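Local coordinates for putative sugar binding protein (Bacteroides vulgatus ATCC 8482, PDB 3KEZ) that probably binds sugars at the outer membrane of the bacterium as a calcium-containing, SusD-family protein involved in nutrient uptake, at residues 87-90 with 91-95; 162-165 with 166-170; 215-218 with 219-223; 237-240 with 241-245. All coordinates share one frame; numbering follows the deposited sequence.

Contact 1 of 4, residues 87-90 with 91-95; sequences SIIQ and NCNLI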
ATOM      1  N   SER A  87     -14.007   9.881  -3.226  1.00 13.36           N
ATOM      2  CA  SER A  87     -14.487  10.592  -2.029  1.00 10.58           C
ATOM      3  C   SER A  87     -13.362  11.294  -1.268  1.00 11.60           C
ATOM      4  O   SER A  87     -13.449  12.488  -0.949  1.00 11.18           O
ATOM      5  CB  SER A  87     -15.183   9.610  -1.100  1.00 13.49           C
ATOM      6  OG  SER A  87     -15.650  10.267   0.043  1.00 16.50           O
ATOM      7  N   ILE A  88     -12.310  10.538  -0.966  1.00  9.38           N
ATOM      8  CA  ILE A  88     -11.111  11.044  -0.348  1.00 11.21           C
ATOM      9  C   ILE A  88     -10.499  12.227  -1.150  1.00 10.05           C
ATOM     10  O   ILE A  88     -10.238  13.324  -0.605  1.00 10.95           O
ATOM     11  CB  ILE A  88     -10.071   9.887  -0.164  1.00  9.09           C
ATOM     12  CG1 ILE A  88     -10.539   8.906   0.904  1.00 13.02           C
ATOM     13  CG2 ILE A  88      -8.673  10.464   0.120  1.00  6.92           C
ATOM     14  CD1 ILE A  88      -9.856   7.558   0.815  1.00 14.36           C
ATOM     15  N   ILE A  89     -10.277  12.012  -2.438  1.00  9.50           N
ATOM     16  CA  ILE A  89      -9.775  13.101  -3.318  1.00  9.59           C
ATOM     17  C   ILE A  89     -10.679  14.358  -3.281  1.00  5.95           C
ATOM     18  O   ILE A  89     -10.187  15.476  -3.188  1.00  9.89           O
ATOM     19  CB  ILE A  89      -9.605  12.610  -4.823  1.00  9.24           C
ATOM     20  CG1 ILE A  89      -8.498  11.543  -4.899  1.00  7.87           C
ATOM     21  CG2 ILE A  89      -9.420  13.832  -5.741  1.00 10.31           C
ATOM     22  CD1 ILE A  89      -8.368  10.762  -6.284  1.00  7.07           C
ATOM     23  N   GLN A  90     -11.991  14.187  -3.348  1.00  9.19           N
ATOM     24  CA  GLN A  90     -12.888  15.371  -3.272  1.00  9.65           C
ATOM     25  C   GLN A  90     -12.662  16.188  -2.000  1.00  9.95           C
ATOM     26  O   GLN A  90     -12.636  17.403  -2.049  1.00  8.23           O
ATOM     27  CB  GLN A  90     -14.372  14.985  -3.334  1.00 11.43           C
ATOM     28  CG  GLN A  90     -14.916  14.687  -4.682  1.00 19.14           C
ATOM     29  CD  GLN A  90     -14.983  15.906  -5.574  1.00 18.69           C
ATOM     30  OE1 GLN A  90     -15.830  16.787  -5.391  1.00 21.76           O
ATOM     31  NE2 GLN A  90     -14.105  15.955  -6.552  1.00  9.71           N
ATOM     32  N   ASN A  91     -12.503  15.521  -0.851  1.00 12.02           N
ATOM     33  CA  ASN A  91     -12.266  16.255   0.411  1.00 10.27           C
ATOM     34  C   ASN A  91     -10.868  16.863   0.528  1.00  8.25           C
ATOM     35  O   ASN A  91     -10.673  17.924   1.183  1.00  9.44           O
ATOM     36  CB  ASN A  91     -12.629  15.356   1.604  1.00 11.05           C
ATOM     37  CG  ASN A  91     -14.146  15.198   1.745  1.00 14.72           C
ATOM     38  OD1 ASN A  91     -14.823  16.126   2.153  1.00 11.97           O
ATOM     39  ND2 ASN A  91     -14.675  14.054   1.335  1.00 21.33           N
ATOM     40  N   CYS A  92      -9.886  16.208  -0.094  1.00 11.12           N
ATOM     41  CA  CYS A  92      -8.567  16.803  -0.227  1.00 10.37           C
ATOM     42  C   CYS A  92      -8.652  18.086  -1.043  1.00  9.83           C
ATOM     43  O   CYS A  92      -8.080  19.075  -0.660  1.00  8.49           O
ATOM     44  CB  CYS A  92      -7.578  15.858  -0.895  1.00 11.90           C
ATOM     45  SG  CYS A  92      -7.123  14.387   0.112  1.00 13.30           S
ATOM     46  N   ASN A  93      -9.355  18.041  -2.182  1.00 10.47           N
ATOM     47  CA  ASN A  93      -9.626  19.220  -3.019  1.00  8.48           C
ATOM     48  C   ASN A  93     -10.313  20.327  -2.269  1.00 11.17           C
ATOM     49  O   ASN A  93      -9.925  21.489  -2.394  1.00  9.56           O
ATOM     50  CB  ASN A  93     -10.469  18.835  -4.244  1.00  9.50           C
ATOM     51  CG  ASN A  93      -9.722  17.888  -5.176  1.00  9.05           C
ATOM     52  OD1 ASN A  93      -8.506  17.706  -5.022  1.00  9.57           O
ATOM     53  ND2 ASN A  93     -10.426  17.293  -6.140  1.00  7.91           N
ATOM     54  N   LEU A  94     -11.321  19.969  -1.471  1.00 10.10           N
ATOM     55  CA  LEU A  94     -11.989  20.944  -0.606  1.00 11.86           C
ATOM     56  C   LEU A  94     -10.966  21.676   0.247  1.00 10.70           C
ATOM     57  O   LEU A  94     -10.982  22.922   0.316  1.00 13.69           O
ATOM     58  CB  LEU A  94     -13.043  20.279   0.285  1.00 11.39           C
ATOM     59  CG  LEU A  94     -13.808  21.207   1.240  1.00 11.21           C
ATOM     60  CD1 LEU A  94     -14.610  22.285   0.479  1.00 11.30           C
ATOM     61  CD2 LEU A  94     -14.719  20.402   2.154  1.00 16.11           C
ATOM     62  N   ILE A  95     -10.068  20.927   0.878  1.00 10.67           N
ATOM     63  CA  ILE A  95      -9.040  21.539   1.703  1.00 10.12           C
ATOM     64  C   ILE A  95      -8.140  22.422   0.843  1.00  9.00           C
ATOM     65  O   ILE A  95      -7.858  23.576   1.187  1.00  9.39           O
ATOM     66  CB  ILE A  95      -8.155  20.488   2.432  1.00  7.98           C
ATOM     67  CG1 ILE A  95      -8.910  19.903   3.609  1.00  9.66           C
ATOM     68  CG2 ILE A  95      -6.807  21.120   2.931  1.00  9.84           C
ATOM     69  CD1 ILE A  95      -8.299  18.565   4.164  1.00 15.55           C
TER
HETATM   70  O   HOH W   1     -13.786  11.009   2.358  1.00 17.80           O

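Contact 2 of 4, residues 162-165 with 166-170; sequences ARNT and VAECY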
ATOM      1  N   ALA A 162     -13.508  12.419 -18.626  1.00 12.00           N
ATOM      2  CA  ALA A 162     -12.915  11.275 -19.299  1.00 12.88           C
ATOM      3  C   ALA A 162     -11.638  10.903 -18.526  1.00 12.40           C
ATOM      4  O   ALA A 162     -11.092  11.698 -17.720  1.00 10.53           O
ATOM      5  CB  ALA A 162     -12.557  11.635 -20.733  1.00  8.91           C
ATOM      6  N   ARG A 163     -11.151   9.696 -18.796  1.00 10.05           N
ATOM      7  CA  ARG A 163      -9.963   9.185 -18.153  1.00  9.38           C
ATOM      8  C   ARG A 163      -8.737   9.926 -18.711  1.00  9.69           C
ATOM      9  O   ARG A 163      -8.616  10.111 -19.923  1.00  8.33           O
ATOM     10  CB  ARG A 163      -9.850   7.684 -18.431  1.00  7.21           C
ATOM     11  CG  ARG A 163     -10.929   6.870 -17.770  1.00  8.29           C
ATOM     12  CD  ARG A 163     -10.882   5.423 -18.192  1.00  5.42           C
ATOM     13  NE  ARG A 163      -9.750   4.726 -17.602  1.00  9.64           N
ATOM     14  CZ  ARG A 163      -9.461   3.448 -17.796  1.00 13.05           C
ATOM     15  NH1 ARG A 163     -10.232   2.697 -18.565  1.00  9.91           N
ATOM     16  NH2 ARG A 163      -8.374   2.927 -17.209  1.00 11.22           N
ATOM     17  N   ASN A 164      -7.872  10.413 -17.832  1.00 10.60           N
ATOM     18  CA  ASN A 164      -6.542  10.874 -18.265  1.00  9.00           C
ATOM     19  C   ASN A 164      -5.595   9.684 -18.496  1.00  8.84           C
ATOM     20  O   ASN A 164      -5.937   8.534 -18.193  1.00  8.22           O
ATOM     21  CB  ASN A 164      -5.984  11.809 -17.210  1.00 10.11           C
ATOM     22  CG  ASN A 164      -6.741  13.095 -17.168  1.00 10.07           C
ATOM     23  OD1 ASN A 164      -7.732  13.246 -16.428  1.00  9.09           O
ATOM     24  ND2 ASN A 164      -6.358  13.996 -18.041  1.00 14.38           N
ATOM     25  N   THR A 165      -4.400   9.938 -19.007  1.00  7.95           N
ATOM     26  CA  THR A 165      -3.482   8.847 -19.225  1.00  4.84           C
ATOM     27  C   THR A 165      -2.781   8.506 -17.918  1.00  7.23           C
ATOM     28  O   THR A 165      -2.754   9.324 -16.951  1.00  4.14           O
ATOM     29  CB  THR A 165      -2.434   9.165 -20.298  1.00  7.48           C
ATOM     30  OG1 THR A 165      -1.664  10.273 -19.856  1.00  4.15           O
ATOM     31  CG2 THR A 165      -3.098   9.443 -21.671  1.00  5.78           C
ATOM     32  N   VAL A 166      -2.217   7.305 -17.877  1.00  9.05           N
ATOM     33  CA  VAL A 166      -1.398   6.905 -16.744  1.00  9.59           C
ATOM     34  C   VAL A 166      -0.259   7.938 -16.538  1.00 10.22           C
ATOM     35  O   VAL A 166       0.003   8.333 -15.411  1.00 10.54           O
ATOM     36  CB  VAL A 166      -0.880   5.462 -16.881  1.00  9.74           C
ATOM     37  CG1 VAL A 166       0.248   5.205 -15.916  1.00  9.13           C
ATOM     38  CG2 VAL A 166      -2.026   4.431 -16.736  1.00  7.59           C
ATOM     39  N   ALA A 167       0.384   8.398 -17.620  1.00  8.00           N
ATOM     40  CA  ALA A 167       1.443   9.425 -17.524  1.00  7.94           C
ATOM     41  C   ALA A 167       0.940  10.714 -16.870  1.00  7.96           C
ATOM     42  O   ALA A 167       1.603  11.256 -15.991  1.00 11.57           O
ATOM     43  CB  ALA A 167       2.103   9.713 -18.926  1.00  5.96           C
ATOM     44  N   GLU A 168      -0.228  11.204 -17.283  1.00  8.50           N
ATOM     45  CA  GLU A 168      -0.773  12.445 -16.730  1.00  8.66           C
ATOM     46  C   GLU A 168      -1.061  12.285 -15.256  1.00 10.19           C
ATOM     47  O   GLU A 168      -0.798  13.195 -14.453  1.00 10.93           O
ATOM     48  CB  GLU A 168      -2.057  12.892 -17.466  1.00  7.36           C
ATOM     49  CG  GLU A 168      -1.747  13.291 -18.861  1.00 10.59           C
ATOM     50  CD  GLU A 168      -2.967  13.486 -19.726  1.00 14.40           C
ATOM     51  OE1 GLU A 168      -4.010  12.825 -19.558  1.00  7.93           O
ATOM     52  OE2 GLU A 168      -2.833  14.311 -20.606  1.00 16.20           O
ATOM     53  N   CYS A 169      -1.577  11.114 -14.896  1.00 10.70           N
ATOM     54  CA  CYS A 169      -1.847  10.817 -13.495  1.00 11.17           C
ATOM     55  C   CYS A 169      -0.581  10.842 -12.643  1.00 11.01           C
ATOM     56  O   CYS A 169      -0.597  11.391 -11.534  1.00 10.20           O
ATOM     57  CB  CYS A 169      -2.585   9.486 -13.324  1.00 10.68           C
ATOM     58  SG  CYS A 169      -4.281   9.509 -13.939  1.00 14.17           S
ATOM     59  N   TYR A 170       0.498  10.238 -13.143  1.00 11.09           N
ATOM     60  CA  TYR A 170       1.776  10.224 -12.419  1.00  9.10           C
ATOM     61  C   TYR A 170       2.309  11.637 -12.224  1.00 11.43           C
ATOM     62  O   TYR A 170       2.901  11.949 -11.168  1.00  9.86           O
ATOM     63  CB  TYR A 170       2.822   9.336 -13.137  1.00 11.01           C
ATOM     64  CG  TYR A 170       2.822   7.887 -12.669  1.00  6.71           C
ATOM     65  CD1 TYR A 170       1.838   6.980 -13.079  1.00 12.40           C
ATOM     66  CD2 TYR A 170       3.810   7.435 -11.785  1.00 10.10           C
ATOM     67  CE1 TYR A 170       1.846   5.631 -12.630  1.00  9.47           C
ATOM     68  CE2 TYR A 170       3.819   6.107 -11.313  1.00  7.53           C
ATOM     69  CZ  TYR A 170       2.842   5.211 -11.742  1.00  9.40           C
ATOM     70  OH  TYR A 170       2.905   3.933 -11.245  1.00  9.08           O
TER

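Contact 3 of 4, residues 215-218 with 219-223; sequences ALTM and AENAI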
ATOM      1  N   ALA A 215      13.824   8.056  -7.060  1.00 10.96           N
ATOM      2  CA  ALA A 215      13.433   7.041  -6.084  1.00 10.78           C
ATOM      3  C   ALA A 215      14.512   6.940  -4.972  1.00 11.73           C
ATOM      4  O   ALA A 215      14.195   6.931  -3.787  1.00  9.23           O
ATOM      5  CB  ALA A 215      13.249   5.714  -6.715  1.00 10.37           C
ATOM      6  N   LEU A 216      15.780   6.872  -5.379  1.00 10.55           N
ATOM      7  CA  LEU A 216      16.869   6.652  -4.437  1.00  9.55           C
ATOM      8  C   LEU A 216      17.030   7.804  -3.489  1.00 11.88           C
ATOM      9  O   LEU A 216      17.153   7.609  -2.263  1.00 12.08           O
ATOM     10  CB  LEU A 216      18.179   6.448  -5.162  1.00 11.33           C
ATOM     11  CG  LEU A 216      19.388   6.166  -4.257  1.00  7.01           C
ATOM     12  CD1 LEU A 216      19.207   4.883  -3.436  1.00  8.60           C
ATOM     13  CD2 LEU A 216      20.657   6.044  -5.132  1.00  7.91           C
ATOM     14  N   THR A 217      17.004   9.020  -4.035  1.00 13.00           N
ATOM     15  CA  THR A 217      17.130  10.212  -3.201  1.00 12.66           C
ATOM     16  C   THR A 217      16.036  10.274  -2.170  1.00 11.76           C
ATOM     17  O   THR A 217      16.299  10.572  -0.980  1.00  9.45           O
ATOM     18  CB  THR A 217      17.139  11.499  -4.029  1.00 15.15           C
ATOM     19  OG1 THR A 217      18.258  11.420  -4.900  1.00 15.05           O
ATOM     20  CG2 THR A 217      17.245  12.795  -3.115  1.00 16.72           C
HETATM   21  N   MSE A 218      14.811  10.019  -2.599  1.00 11.42           N
HETATM   22  CA  MSE A 218      13.684  10.145  -1.653  1.00 12.57           C
HETATM   23  C   MSE A 218      13.728   9.032  -0.571  1.00 11.52           C
HETATM   24  O   MSE A 218      13.431   9.312   0.601  1.00  9.90           O
HETATM   25  CB  MSE A 218      12.319  10.135  -2.348  1.00  8.19           C
HETATM   26  CG  MSE A 218      11.932  11.399  -3.043  1.00 13.89           C
HETATM   27 SE   MSE A 218      11.637  12.846  -1.764  0.75 12.20          SE
HETATM   28  CE  MSE A 218      11.738  14.275  -3.050  1.00 17.05           C
ATOM     29  N   ALA A 219      14.069   7.793  -0.957  1.00 10.73           N
ATOM     30  CA  ALA A 219      14.158   6.690   0.028  1.00 10.42           C
ATOM     31  C   ALA A 219      15.259   6.942   1.047  1.00  9.27           C
ATOM     32  O   ALA A 219      15.048   6.791   2.279  1.00 10.86           O
ATOM     33  CB  ALA A 219      14.338   5.345  -0.671  1.00  7.81           C
ATOM     34  N   GLU A 220      16.416   7.399   0.567  1.00 11.55           N
ATOM     35  CA  GLU A 220      17.533   7.674   1.442  1.00 10.99           C
ATOM     36  C   GLU A 220      17.216   8.811   2.416  1.00 14.97           C
ATOM     37  O   GLU A 220      17.587   8.740   3.572  1.00 13.86           O
ATOM     38  CB  GLU A 220      18.825   8.004   0.661  1.00 13.97           C
ATOM     39  CG  GLU A 220      19.410   6.802  -0.027  1.00 10.54           C
ATOM     40  CD  GLU A 220      20.896   6.992  -0.430  1.00 15.15           C
ATOM     41  OE1 GLU A 220      21.154   7.548  -1.514  1.00  9.45           O
ATOM     42  OE2 GLU A 220      21.794   6.515   0.300  1.00 12.71           O
ATOM     43  N   ASN A 221      16.559   9.857   1.941  1.00 12.64           N
ATOM     44  CA  ASN A 221      16.201  10.983   2.807  1.00 12.99           C
ATOM     45  C   ASN A 221      15.078  10.613   3.773  1.00 11.29           C
ATOM     46  O   ASN A 221      15.078  11.063   4.918  1.00  9.59           O
ATOM     47  CB  ASN A 221      15.843  12.218   1.964  1.00  9.85           C
ATOM     48  CG  ASN A 221      17.074  12.825   1.283  1.00 14.68           C
ATOM     49  OD1 ASN A 221      18.181  12.788   1.819  1.00 24.51           O
ATOM     50  ND2 ASN A 221      16.870  13.419   0.141  1.00 23.04           N
ATOM     51  N   ALA A 222      14.157   9.757   3.327  1.00  9.44           N
ATOM     52  CA  ALA A 222      13.080   9.262   4.201  1.00  9.33           C
ATOM     53  C   ALA A 222      13.693   8.544   5.403  1.00  9.38           C
ATOM     54  O   ALA A 222      13.254   8.732   6.559  1.00 11.22           O
ATOM     55  CB  ALA A 222      12.166   8.321   3.468  1.00  5.07           C
ATOM     56  N   ILE A 223      14.700   7.726   5.134  1.00 10.67           N
ATOM     57  CA  ILE A 223      15.388   6.962   6.190  1.00 11.51           C
ATOM     58  C   ILE A 223      16.128   7.875   7.154  1.00 10.23           C
ATOM     59  O   ILE A 223      15.973   7.741   8.367  1.00 13.50           O
ATOM     60  CB  ILE A 223      16.378   5.886   5.609  1.00 10.25           C
ATOM     61  CG1 ILE A 223      15.627   4.779   4.852  1.00 12.82           C
ATOM     62  CG2 ILE A 223      17.268   5.267   6.740  1.00 10.81           C
ATOM     63  CD1 ILE A 223      16.514   4.024   3.841  1.00 10.22           C
TER

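Contact 4 of 4, residues 237-240 with 241-245; sequences EEYP and TAWGN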
ATOM      1  N   GLU A 237      14.572  -9.336  17.606  1.00 11.99           N
ATOM      2  CA  GLU A 237      13.823  -9.681  18.825  1.00 12.21           C
ATOM      3  C   GLU A 237      12.398  -9.101  18.919  1.00 10.40           C
ATOM      4  O   GLU A 237      11.482  -9.778  19.374  1.00  9.78           O
ATOM      5  CB  GLU A 237      14.628  -9.254  20.053  1.00 12.77           C
ATOM      6  CG  GLU A 237      14.059  -9.786  21.343  1.00 23.24           C
ATOM      7  CD  GLU A 237      14.965  -9.556  22.517  1.00 35.88           C
ATOM      8  OE1 GLU A 237      16.194  -9.384  22.307  1.00 48.99           O
ATOM      9  OE2 GLU A 237      14.448  -9.572  23.660  1.00 49.81           O
ATOM     10  N   GLU A 238      12.220  -7.865  18.479  1.00  9.76           N
ATOM     11  CA  GLU A 238      10.923  -7.186  18.509  1.00  8.96           C
ATOM     12  C   GLU A 238       9.961  -7.701  17.447  1.00  9.99           C
ATOM     13  O   GLU A 238       8.737  -7.700  17.649  1.00 10.73           O
ATOM     14  CB  GLU A 238      11.128  -5.701  18.258  1.00 12.11           C
ATOM     15  CG  GLU A 238      11.763  -4.969  19.421  1.00 14.93           C
ATOM     16  CD  GLU A 238      12.351  -3.601  19.068  1.00 23.60           C
ATOM     17  OE1 GLU A 238      12.456  -3.229  17.880  1.00 11.46           O
ATOM     18  OE2 GLU A 238      12.741  -2.894  20.021  1.00 21.59           O
ATOM     19  N   TYR A 239      10.505  -8.138  16.318  1.00 10.79           N
ATOM     20  CA  TYR A 239       9.705  -8.305  15.090  1.00 10.32           C
ATOM     21  C   TYR A 239       8.431  -9.136  15.261  1.00 12.16           C
ATOM     22  O   TYR A 239       7.366  -8.721  14.799  1.00 13.16           O
ATOM     23  CB  TYR A 239      10.545  -8.891  13.977  1.00  8.56           C
ATOM     24  CG  TYR A 239       9.959  -8.738  12.608  1.00  9.97           C
ATOM     25  CD1 TYR A 239       9.097  -9.703  12.069  1.00  7.18           C
ATOM     26  CD2 TYR A 239      10.291  -7.664  11.826  1.00  8.97           C
ATOM     27  CE1 TYR A 239       8.601  -9.590  10.770  1.00 13.06           C
ATOM     28  CE2 TYR A 239       9.798  -7.528  10.558  1.00  7.92           C
ATOM     29  CZ  TYR A 239       8.952  -8.494  10.018  1.00 13.40           C
ATOM     30  OH  TYR A 239       8.488  -8.321   8.747  1.00  9.15           O
ATOM     31  N   PRO A 240       8.520 -10.291  15.942  1.00 11.86           N
ATOM     32  CA  PRO A 240       7.326 -11.144  16.006  1.00 11.58           C
ATOM     33  C   PRO A 240       6.115 -10.483  16.690  1.00 11.41           C
ATOM     34  O   PRO A 240       4.990 -10.825  16.357  1.00  9.55           O
ATOM     35  CB  PRO A 240       7.810 -12.356  16.796  1.00 15.75           C
ATOM     36  CG  PRO A 240       9.298 -12.389  16.595  1.00 11.41           C
ATOM     37  CD  PRO A 240       9.705 -10.941  16.522  1.00 11.55           C
ATOM     38  N   THR A 241       6.333  -9.559  17.632  1.00 10.65           N
ATOM     39  CA  THR A 241       5.218  -8.948  18.369  1.00 12.67           C
ATOM     40  C   THR A 241       5.050  -7.435  18.201  1.00 13.34           C
ATOM     41  O   THR A 241       4.084  -6.868  18.732  1.00 11.46           O
ATOM     42  CB  THR A 241       5.289  -9.243  19.899  1.00 10.17           C
ATOM     43  OG1 THR A 241       6.467  -8.642  20.445  1.00 16.19           O
ATOM     44  CG2 THR A 241       5.270 -10.750  20.171  1.00  8.74           C
ATOM     45  N   ALA A 242       5.963  -6.793  17.467  1.00 11.63           N
ATOM     46  CA  ALA A 242       6.013  -5.328  17.395  1.00 11.67           C
ATOM     47  C   ALA A 242       4.730  -4.784  16.726  1.00 13.12           C
ATOM     48  O   ALA A 242       4.279  -3.668  17.009  1.00 13.02           O
ATOM     49  CB  ALA A 242       7.260  -4.871  16.599  1.00 12.00           C
ATOM     50  N   TRP A 243       4.168  -5.609  15.848  1.00 11.54           N
ATOM     51  CA  TRP A 243       2.928  -5.337  15.134  1.00 13.93           C
ATOM     52  C   TRP A 243       1.728  -5.018  16.042  1.00 16.98           C
ATOM     53  O   TRP A 243       0.788  -4.359  15.599  1.00 17.70           O
ATOM     54  CB  TRP A 243       2.553  -6.555  14.283  1.00 11.75           C
ATOM     55  CG  TRP A 243       3.654  -7.002  13.408  1.00 15.78           C
ATOM     56  CD1 TRP A 243       4.650  -7.886  13.723  1.00 17.68           C
ATOM     57  CD2 TRP A 243       3.919  -6.555  12.075  1.00  9.50           C
ATOM     58  NE1 TRP A 243       5.526  -8.011  12.663  1.00 17.80           N
ATOM     59  CE2 TRP A 243       5.090  -7.211  11.640  1.00 10.91           C
ATOM     60  CE3 TRP A 243       3.271  -5.667  11.200  1.00 12.22           C
ATOM     61  CZ2 TRP A 243       5.634  -7.003  10.379  1.00 11.97           C
ATOM     62  CZ3 TRP A 243       3.809  -5.475   9.952  1.00  8.79           C
ATOM     63  CH2 TRP A 243       4.981  -6.141   9.550  1.00  7.74           C
ATOM     64  N   GLY A 244       1.733  -5.511  17.284  1.00 16.99           N
ATOM     65  CA  GLY A 244       0.640  -5.229  18.245  1.00 16.19           C
ATOM     66  C   GLY A 244       0.925  -4.117  19.244  1.00 16.52           C
ATOM     67  O   GLY A 244       0.042  -3.771  20.059  1.00 16.17           O
ATOM     68  N   ASN A 245       2.147  -3.567  19.210  1.00 16.97           N
ATOM     69  CA  ASN A 245       2.503  -2.392  20.031  1.00 16.76           C
ATOM     70  C   ASN A 245       1.595  -1.214  19.678  1.00 19.63           C
ATOM     71  O   ASN A 245       1.037  -1.166  18.579  1.00 20.29           O
ATOM     72  CB  ASN A 245       3.951  -1.926  19.776  1.00 16.67           C
ATOM     73  CG  ASN A 245       4.987  -2.954  20.191  1.00 22.28           C
ATOM     74  OD1 ASN A 245       4.697  -3.820  21.003  1.00 16.82           O
ATOM     75  ND2 ASN A 245       6.193  -2.876  19.607  1.00 17.49           N
TER
HETATM   76  O   HOH W   2       8.583 -10.273  19.825  1.00 12.75           O

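Contact 1 of 4, residues 87-90 with 91-95
Asn93 lies alongside Ile89, one helical turn apart on helix 80-96, and its amide rests against the branch methyl of the isoleucine, Asn93 ND2 standing 3.6 Å from Ile89 CG2. This is the i to i+4 spacing of an alpha-helix in the mainly helical SusD fold, and Asn93 N donates to Ile89 O over 2.9 Å in an almost straight bond. The asparagine amide is engaged beyond the helix: OD1 accepts from Arg123, and ND2 donates to the carbonyls of Val151 and Glu153. The side chain of Gln90 crosses that of Asn93 at a slant, their amide planes 83° apart; a bend at chi2 (-68°) leaves Gln90 NE2 3.9 Å from Asn93 ND2, and Ser155 N and Glu153 O hold its end. The two amides thus fasten one flank of the helix to the loop 151-155. On another flank Ile88 and Cys92 pack against Ile122 of helix 109-134. At Ser87 the carbonyl serves two donors of one residue: Asn91 N at 3.2 Å in the helical bond, and Asn91 ND2 at 3.0 Å from the opposite face of the carbonyl plane. A water 3.1 Å from Ser87 OG also accepts a weak bond from Asn91 ND2.

Contact 2 of 4, residues 162-165 with 166-170
Thr165 holds OG1 between its backbone N and carbonyl carbon (chi1 62°), while Glu168 sets CG anti to its own carbonyl carbon (chi1 -67°) and stretches back toward the threonine. These torsions close a capping box at the N terminus of helix 166-183. In one direction Glu168 N donates to Thr165 OG1 over 3.1 Å; in the other Thr165 N donates to Glu168 OE1 over 3.0 Å, in a nearly straight bond. The carbonyl of the N-cap, Thr165 O, accepts the i to i+4 bond from Cys169 N. Asn164 enlarges the box, its side chain crossing that of Glu168 at about a right angle. Its amide and the carboxylate are turned 61° apart, and Asn164 OD1 accepts from Ile150 N, tying the cap to an earlier part of the same loop. Glu168 OE1 therefore has two donors on opposite faces of its plane, and these together with the nearby helix N terminus would probably favour the ionised carboxylate. Val166 and Cys169, in the first turn, pack on Thr131 of helix 109-134. The second grip on OE1 comes from Asn164 ND2 at 3.0 Å, with the oxygen in the plane of the asparagine amide but the donor well above that of the carboxylate.

Contact 3 of 4, residues 215-218 with 219-223
Van der Waals contact between Leu216 and Glu220 leads the side-chain packing on one flank of helix 212-229. Leu216 CG is anti to the backbone N (chi1 -178°), which brings the branched end of the leucine up to the carboxylate one turn on: Glu220 OE1 lies 3.5 Å from Leu216 CG, and Glu220 CG lies 3.9 Å from Leu216 CD1. The two side chains are set askew, neither parallel nor at a right angle. Thr217 and Asn221 run side by side on a more exposed flank, where the methyl Thr217 CG2 meets Asn221 ND2 at 3.3 Å. The small side chains of Ala219 and Ala222 meet helices 337-350 and 195-209, at Ala344 and at Met199 and Thr200 respectively.

Among the backbone bonds, four successive i to i+4 pairs join the segments; Glu220 N to Leu216 O and Ala222 N to Met218 O each span 2.9 Å.

Polar ends find partners both off and on the helix. Glu220 OE1 makes a salt bridge with Lys356 and OE2 a hydrogen bond with Tyr360, both on helix 354-368, which probably keeps the carboxylate ionised although its OE1 lies against leucine carbons. Thr217 OG1 bonds to Asn213 O, a turn back.

Small residues facing two neighbouring helices and a carboxylate reaching a third are in keeping with the packed helical pairs of the TPR-like scaffold of SusD proteins.

Contact 4 of 4, residues 237-240 with 241-245
Glu238 O is gripped by two backbone donors, Thr241 N at 3.0 Å and, more weakly, Ala242 N at 2.9 Å with only 123° at the hydrogen. Both bonds lead into the short, weakly bonded helix around 239-242, which runs on into a type I beta turn from Ala242 to Asn245. A water bridges the residue before Glu238 to the helix, donating to Glu237 O and lying 2.7 Å from Thr241 OG1.

The side-chain contact is a T-shaped pair. Tyr239 has CG anti to the backbone N (chi1 -163°), and this brings one face of its ring to the edge of the Trp243 indole. The ring planes are 86° apart, and the centroids of the tyrosine ring and the indole five-membered ring are separated by 5.2 Å. Trp243 NE1 stands over the rim of the phenol face, and farther along the same edge Trp243 CZ2 comes within 3.7 Å of Tyr239 CZ. The carbonyl oxygen of Tyr239 sits at the indole edge, 2.9 Å from Trp243 NE1.

Trp243 meets Trp234 edge-to-face and packs on Pro333 and Arg336 of strand 332-336, its side chain about 11 Å from the calcium ion. Tyr239 OH is hydrogen-bonded to Glu391, so polar and aromatic contacts together fix the phenol, at its hydroxyl by the glutamate and at one face by the indole edge.

Overall arrangement
From the N terminus the four contacts follow in series; each is local and joins adjoining segments, so none encloses or crosses another. Contact 1 lies within helix 80-96, and contact 2 starts helix 166-183. Their centres are 18 Å apart without touching, yet both pack on helix 109-134, at Ile122 and Thr131, and both use the loop around 150-155. Contact 3 lies on helix 212-229, between helices 195-209, 337-350 and 354-368. Contact 4 follows on the short helix 239-242, across the chain's centre from contact 2 and about 40 Å from it between centres, joining this part of the chain to strand 332-336, which follows the calcium ligand Asn331.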